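Local coordinates for lipoxygenase (Cyanothece sp., PDB 5EK8), which is a PLAT-domain, non-heme iron 9R-lipoxygenase and probably inserts molecular oxygen into polyunsaturated fatty acids, at residues Leu385-His390 / His561-Thr566; His390-Ile395 / Arg663-Ile668. All blocks are in the same frame, centred on the assembly; numbering follows the deposited sequence.

Contact 1 (Leu385-His390 / His561-Thr566)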
loop_
_atom_site.group_PDB
_atom_site.type_symbol
_atom_site.label_atom_id
_atom_site.label_comp_id
_atom_site.label_asym_id
_atom_site.label_seq_id
_atom_site.Cartn_x
_atom_site.Cartn_y
_atom_site.Cartn_z
ATOM N N LEU A 385 -18.069 -4.934 -4.700
ATOM C CA LEU A 385 -18.333 -3.578 -5.171
ATOM C C LEU A 385 -17.882 -2.529 -4.166
ATOM O O LEU A 385 -17.614 -1.381 -4.523
ATOM C CB LEU A 385 -19.826 -3.404 -5.467
ATOM C CG LEU A 385 -20.293 -3.566 -6.916
ATOM C CD1 LEU A 385 -19.659 -4.775 -7.577
ATOM C CD2 LEU A 385 -21.806 -3.668 -6.969
ATOM N N MET A 386 -17.794 -2.935 -2.907
ATOM C CA MET A 386 -17.423 -2.025 -1.840
ATOM C C MET A 386 -15.917 -2.011 -1.593
ATOM O O MET A 386 -15.351 -0.968 -1.256
ATOM C CB MET A 386 -18.167 -2.402 -0.567
ATOM C CG MET A 386 -17.625 -1.770 0.692
ATOM S SD MET A 386 -18.628 -2.226 2.109
ATOM C CE MET A 386 -17.744 -1.379 3.401
ATOM N N LEU A 387 -15.265 -3.155 -1.796
ATOM C CA LEU A 387 -13.854 -3.295 -1.429
ATOM C C LEU A 387 -12.865 -3.116 -2.586
ATOM O O LEU A 387 -11.819 -2.490 -2.409
ATOM C CB LEU A 387 -13.618 -4.656 -0.774
ATOM C CG LEU A 387 -14.036 -4.764 0.692
ATOM C CD1 LEU A 387 -13.714 -6.145 1.241
ATOM C CD2 LEU A 387 -13.350 -3.682 1.510
ATOM N N THR A 388 -13.191 -3.659 -3.757
ATOM C CA THR A 388 -12.278 -3.619 -4.903
ATOM C C THR A 388 -11.701 -2.236 -5.283
ATOM O O THR A 388 -10.503 -2.141 -5.558
ATOM C CB THR A 388 -12.943 -4.218 -6.162
ATOM O OG1 THR A 388 -14.323 -3.842 -6.204
ATOM C CG2 THR A 388 -12.850 -5.731 -6.141
ATOM N N PRO A 389 -12.528 -1.162 -5.302
ATOM C CA PRO A 389 -11.937 0.120 -5.724
ATOM C C PRO A 389 -10.847 0.647 -4.789
ATOM O O PRO A 389 -10.024 1.459 -5.206
ATOM C CB PRO A 389 -13.136 1.075 -5.729
ATOM C CG PRO A 389 -14.119 0.458 -4.813
ATOM C CD PRO A 389 -13.965 -1.016 -5.012
ATOM N N HIS A 390 -10.841 0.188 -3.544
ATOM C CA HIS A 390 -9.838 0.624 -2.583
ATOM C C HIS A 390 -8.629 -0.309 -2.562
ATOM O O HIS A 390 -7.543 0.079 -2.136
ATOM C CB HIS A 390 -10.452 0.716 -1.186
ATOM C CG HIS A 390 -11.706 1.527 -1.136
ATOM N ND1 HIS A 390 -11.722 2.891 -1.348
ATOM C CD2 HIS A 390 -12.993 1.171 -0.907
ATOM C CE1 HIS A 390 -12.960 3.336 -1.248
ATOM N NE2 HIS A 390 -13.752 2.312 -0.979
ATOM N N HIS A 561 -11.709 -1.271 8.429
ATOM C CA HIS A 561 -10.254 -1.313 8.531
ATOM C C HIS A 561 -9.581 -1.102 7.167
ATOM O O HIS A 561 -8.764 -0.182 6.982
ATOM C CB HIS A 561 -9.828 -2.653 9.137
ATOM C CG HIS A 561 -8.393 -2.708 9.552
ATOM N ND1 HIS A 561 -7.907 -2.035 10.653
ATOM C CD2 HIS A 561 -7.334 -3.361 9.017
ATOM C CE1 HIS A 561 -6.613 -2.267 10.775
ATOM N NE2 HIS A 561 -6.240 -3.074 9.795
ATOM N N ILE A 562 -9.949 -1.963 6.221
ATOM C CA ILE A 562 -9.438 -1.910 4.857
ATOM C C ILE A 562 -9.614 -0.528 4.242
ATOM O O ILE A 562 -8.643 0.093 3.797
ATOM C CB ILE A 562 -10.137 -2.951 3.958
ATOM C CG1 ILE A 562 -9.799 -4.369 4.421
ATOM C CG2 ILE A 562 -9.743 -2.751 2.496
ATOM C CD1 ILE A 562 -10.649 -5.444 3.762
ATOM N N ILE A 563 -10.854 -0.045 4.238
ATOM C CA ILE A 563 -11.156 1.248 3.640
ATOM C C ILE A 563 -10.360 2.354 4.315
ATOM O O ILE A 563 -9.819 3.232 3.643
ATOM C CB ILE A 563 -12.659 1.578 3.719
ATOM C CG1 ILE A 563 -13.460 0.605 2.855
ATOM C CG2 ILE A 563 -12.914 3.001 3.254
ATOM C CD1 ILE A 563 -14.953 0.806 2.933
ATOM N N PHE A 564 -10.263 2.298 5.640
ATOM C CA PHE A 564 -9.543 3.329 6.378
ATOM C C PHE A 564 -8.091 3.403 5.958
ATOM O O PHE A 564 -7.568 4.489 5.705
ATOM C CB PHE A 564 -9.613 3.099 7.885
ATOM C CG PHE A 564 -8.922 4.170 8.688
ATOM C CD1 PHE A 564 -7.594 4.031 9.075
ATOM C CD2 PHE A 564 -9.600 5.324 9.047
ATOM C CE1 PHE A 564 -6.961 5.019 9.812
ATOM C CE2 PHE A 564 -8.974 6.316 9.788
ATOM C CZ PHE A 564 -7.651 6.164 10.167
ATOM N N HIS A 565 -7.432 2.254 5.881
ATOM C CA HIS A 565 -6.006 2.286 5.592
ATOM C C HIS A 565 -5.678 2.473 4.114
ATOM O O HIS A 565 -4.611 2.984 3.780
ATOM C CB HIS A 565 -5.341 1.028 6.137
ATOM C CG HIS A 565 -5.257 1.020 7.629
ATOM N ND1 HIS A 565 -6.291 0.582 8.430
ATOM C CD2 HIS A 565 -4.288 1.453 8.471
ATOM C CE1 HIS A 565 -5.951 0.718 9.699
ATOM N NE2 HIS A 565 -4.741 1.245 9.751
ATOM N N THR A 566 -6.590 2.083 3.231
ATOM C CA THR A 566 -6.347 2.244 1.802
ATOM C C THR A 566 -6.651 3.664 1.329
ATOM O O THR A 566 -6.176 4.085 0.272
ATOM C CB THR A 566 -7.180 1.258 0.971
ATOM O OG1 THR A 566 -8.552 1.331 1.382
ATOM C CG2 THR A 566 -6.655 -0.156 1.147
#
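Met386, Leu387 and His390 of helix 383-391 meet Ile562, Ile563 and Thr566 of helix 549-574; the axes of segments 385-390 and 561-566 run roughly parallel, 25° apart and 9.8 Å at closest approach. The apolar part comes first along both helices. Met386, extended with CG anti to the backbone N (chi1 165°), sends its CE across the end of Ile563 at about a right angle, CE to CD1 3.6 Å. Leu387 likewise crosses Ile562 at about a right angle: its CD2 lies 3.9 Å from Ile562 CG2 and equally near CD1, so one methyl sits in the fork of the isoleucine. Tyr466 of helix 451-473 touches both Met386 and Ile563.

The mixed part lies one turn on. Over one face of the His390 imidazole stands Ile563 CG2, while Ile563 CG1 approaches His390 CD2 at 3.8 Å. Thr566 OG1 comes obliquely to the ring and 3.3 Å from His390 CB, which is a van der Waals contact.

Both side-chain hydrogen bonds made within the segments lie in helix 549-574. Thr566 OG1 turns back to Ile562 O at 2.7 Å, reaching it from above the carbonyl plane, and that oxygen also receives Thr566 N. One residue earlier, His565 ND1 bonds His561 O at 3.0 Å, again from above the carbonyl plane. The polar edge of His390 looks elsewhere, to Thr664.

No hydrogen bond joins the two segments, so this buried interface between helices of the catalytic domain coheres by side-chain shape, with its hydroxyl satisfied by its own helix a turn before iron ligand His570.

Contact 2 (His390-Ile395 / Arg663-Ile668). With FE2 (Fe (II) ion), chain B.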
loop_
_atom_site.group_PDB
_atom_site.type_symbol
_atom_site.label_atom_id
_atom_site.label_comp_id
_atom_site.label_asym_id
_atom_site.label_seq_id
_atom_site.Cartn_x
_atom_site.Cartn_y
_atom_site.Cartn_z
ATOM N N HIS A 390 -10.841 0.188 -3.544
ATOM C CA HIS A 390 -9.838 0.624 -2.583
ATOM C C HIS A 390 -8.629 -0.309 -2.562
ATOM O O HIS A 390 -7.543 0.079 -2.136
ATOM C CB HIS A 390 -10.452 0.716 -1.186
ATOM C CG HIS A 390 -11.706 1.527 -1.136
ATOM N ND1 HIS A 390 -11.722 2.891 -1.348
ATOM C CD2 HIS A 390 -12.993 1.171 -0.907
ATOM C CE1 HIS A 390 -12.960 3.336 -1.248
ATOM N NE2 HIS A 390 -13.752 2.312 -0.979
ATOM N N LEU A 391 -8.821 -1.538 -3.027
ATOM C CA LEU A 391 -7.756 -2.536 -3.003
ATOM C C LEU A 391 -7.119 -2.734 -4.370
ATOM O O LEU A 391 -6.117 -3.435 -4.497
ATOM C CB LEU A 391 -8.291 -3.871 -2.480
ATOM C CG LEU A 391 -8.547 -3.932 -0.973
ATOM C CD1 LEU A 391 -9.355 -5.162 -0.608
ATOM C CD2 LEU A 391 -7.234 -3.917 -0.209
ATOM N N LYS A 392 -7.689 -2.105 -5.392
ATOM C CA LYS A 392 -7.152 -2.254 -6.736
ATOM C C LYS A 392 -5.787 -1.579 -6.871
ATOM O O LYS A 392 -5.461 -0.661 -6.118
ATOM C CB LYS A 392 -8.127 -1.702 -7.782
ATOM C CG LYS A 392 -8.571 -0.262 -7.582
ATOM C CD LYS A 392 -8.587 0.478 -8.923
ATOM C CE LYS A 392 -9.627 1.599 -8.976
ATOM N NZ LYS A 392 -9.410 2.695 -7.994
ATOM N N SER A 393 -4.984 -2.093 -7.800
ATOM C CA SER A 393 -3.714 -1.494 -8.222
ATOM C C SER A 393 -2.565 -1.563 -7.206
ATOM O O SER A 393 -1.429 -1.249 -7.555
ATOM C CB SER A 393 -3.937 -0.030 -8.628
ATOM O OG SER A 393 -4.784 0.062 -9.763
ATOM N N ILE A 394 -2.836 -1.984 -5.971
ATOM C CA ILE A 394 -1.800 -1.962 -4.934
ATOM C C ILE A 394 -0.704 -3.001 -5.193
ATOM O O ILE A 394 0.468 -2.789 -4.845
ATOM C CB ILE A 394 -2.402 -2.170 -3.522
ATOM C CG1 ILE A 394 -1.390 -1.774 -2.447
ATOM C CG2 ILE A 394 -2.875 -3.599 -3.316
ATOM C CD1 ILE A 394 -1.929 -1.924 -1.032
ATOM N N ILE A 395 -1.075 -4.102 -5.842
ATOM C CA ILE A 395 -0.110 -5.137 -6.188
ATOM C C ILE A 395 0.975 -4.565 -7.098
ATOM O O ILE A 395 2.158 -4.904 -6.970
ATOM C CB ILE A 395 -0.793 -6.341 -6.873
ATOM C CG1 ILE A 395 -1.683 -5.876 -8.032
ATOM C CG2 ILE A 395 -1.614 -7.139 -5.860
ATOM C CD1 ILE A 395 -2.178 -7.002 -8.906
ATOM N N ARG A 663 -7.184 10.162 -1.100
ATOM C CA ARG A 663 -7.022 9.171 -2.162
ATOM C C ARG A 663 -7.976 7.995 -1.994
ATOM O O ARG A 663 -8.362 7.652 -0.881
ATOM C CB ARG A 663 -5.578 8.666 -2.206
ATOM C CG ARG A 663 -4.540 9.724 -2.555
ATOM C CD ARG A 663 -3.150 9.118 -2.534
ATOM N NE ARG A 663 -2.114 10.025 -3.016
ATOM C CZ ARG A 663 -1.657 10.049 -4.265
ATOM N NH1 ARG A 663 -2.161 9.229 -5.180
ATOM N NH2 ARG A 663 -0.703 10.912 -4.598
ATOM N N THR A 664 -8.354 7.388 -3.113
ATOM C CA THR A 664 -9.276 6.256 -3.124
ATOM C C THR A 664 -8.547 4.956 -2.794
ATOM O O THR A 664 -9.095 4.054 -2.153
ATOM C CB THR A 664 -9.971 6.111 -4.504
ATOM O OG1 THR A 664 -10.759 7.274 -4.779
ATOM C CG2 THR A 664 -10.866 4.886 -4.541
ATOM N N LEU A 665 -7.293 4.877 -3.221
ATOM C CA LEU A 665 -6.562 3.621 -3.188
ATOM C C LEU A 665 -5.073 3.830 -2.956
ATOM O O LEU A 665 -4.604 4.955 -2.766
ATOM C CB LEU A 665 -6.778 2.854 -4.498
ATOM C CG LEU A 665 -5.982 3.298 -5.735
ATOM C CD1 LEU A 665 -6.274 2.388 -6.917
ATOM C CD2 LEU A 665 -6.245 4.750 -6.118
ATOM N N ILE A 666 -4.338 2.725 -2.965
ATOM C CA ILE A 666 -2.887 2.756 -2.888
ATOM C C ILE A 666 -2.304 2.332 -4.228
ATOM O O ILE A 666 -2.319 1.150 -4.563
ATOM C CB ILE A 666 -2.351 1.827 -1.773
ATOM C CG1 ILE A 666 -3.003 2.175 -0.429
ATOM C CG2 ILE A 666 -0.830 1.899 -1.704
ATOM C CD1 ILE A 666 -2.551 1.320 0.727
ATOM N N ASN A 667 -1.813 3.297 -5.000
ATOM C CA ASN A 667 -1.147 2.997 -6.265
ATOM C C ASN A 667 0.120 3.812 -6.426
ATOM O O ASN A 667 0.685 3.880 -7.511
ATOM C CB ASN A 667 -2.078 3.240 -7.457
ATOM C CG ASN A 667 -2.696 4.626 -7.450
ATOM O OD1 ASN A 667 -2.350 5.477 -6.626
ATOM N ND2 ASN A 667 -3.620 4.859 -8.378
ATOM N N ILE A 668 0.552 4.431 -5.334
ATOM C CA ILE A 668 1.826 5.135 -5.288
ATOM C C ILE A 668 2.409 4.968 -3.884
ATOM O O ILE A 668 3.617 5.015 -3.629
ATOM C CB ILE A 668 1.669 6.629 -5.631
ATOM C CG1 ILE A 668 3.045 7.259 -5.848
ATOM C CG2 ILE A 668 0.872 7.354 -4.546
ATOM C CD1 ILE A 668 3.802 6.641 -7.002
ATOM O OXT ILE A 668 1.635 4.759 -2.952
HETATM FE FE FE2 B . 2.762 4.842 -0.775
HETATM O O HOH W 1 -4.639 3.115 -10.585
#
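His390 meets Thr664 edge-on: its ND1 gives a hydrogen bond of 3.0 Å to Thr664 O, with an angle of 162° at the hydrogen. The oxygen lies almost in the imidazole plane, and the donor in the carbonyl plane on a lone pair. A phenylalanine here would probably keep much of the ring's bulk but leave Thr664 O without this donor, setting the start of the C-terminal segment less firmly.

Lys392 and Leu665 cross at about a right angle. The lysine chain, its CG between the backbone N and the carbonyl carbon (chi1 55°), lays its methylenes against Leu665 CD1 (CG to CD1 3.6 Å), while its NZ bonds to Pro389 O. Ile394 and Ile666 instead lie side by side, pointing the same way, CD1 to CD1 3.7 Å. Beside them Ser393 CB faces Asn667 CB, and one water bridges Ser393 OG (3.2 Å) and Asn667 ND2 (3.0 Å).

The segment ends at Ile668, whose terminal carboxylate OXT binds the iron at 2.5 Å with His359, His364 and His570, the C-terminal ligand characteristic of lipoxygenases. One directed bond, a water bridge and apolar packing likely help hold the backbone leading to this carboxylate, alongside Asn667 ND2 bonding Tyr626 O.

How the contacts relate
Following the chain from the N terminus, helix 383-391 supplies the first segment of contact 1, and 390-395, the first segment of contact 2, spans the end of that helix, the turn at 392-393 and the start of helix 394-404. Helix 549-574 then closes contact 1 over an excursion of 170 residues, about half helical, and the C-terminal tail closes contact 2 after 267. The two loops cross, because the segments alternate along the chain. His390 is common to both contacts, whose centres lie about 9 Å apart. They also touch directly, as where Thr566 O packs on Ile666 CG1. Together they tie helix 383-391 to the iron-bearing helix 549-574 and to the iron-binding C terminus.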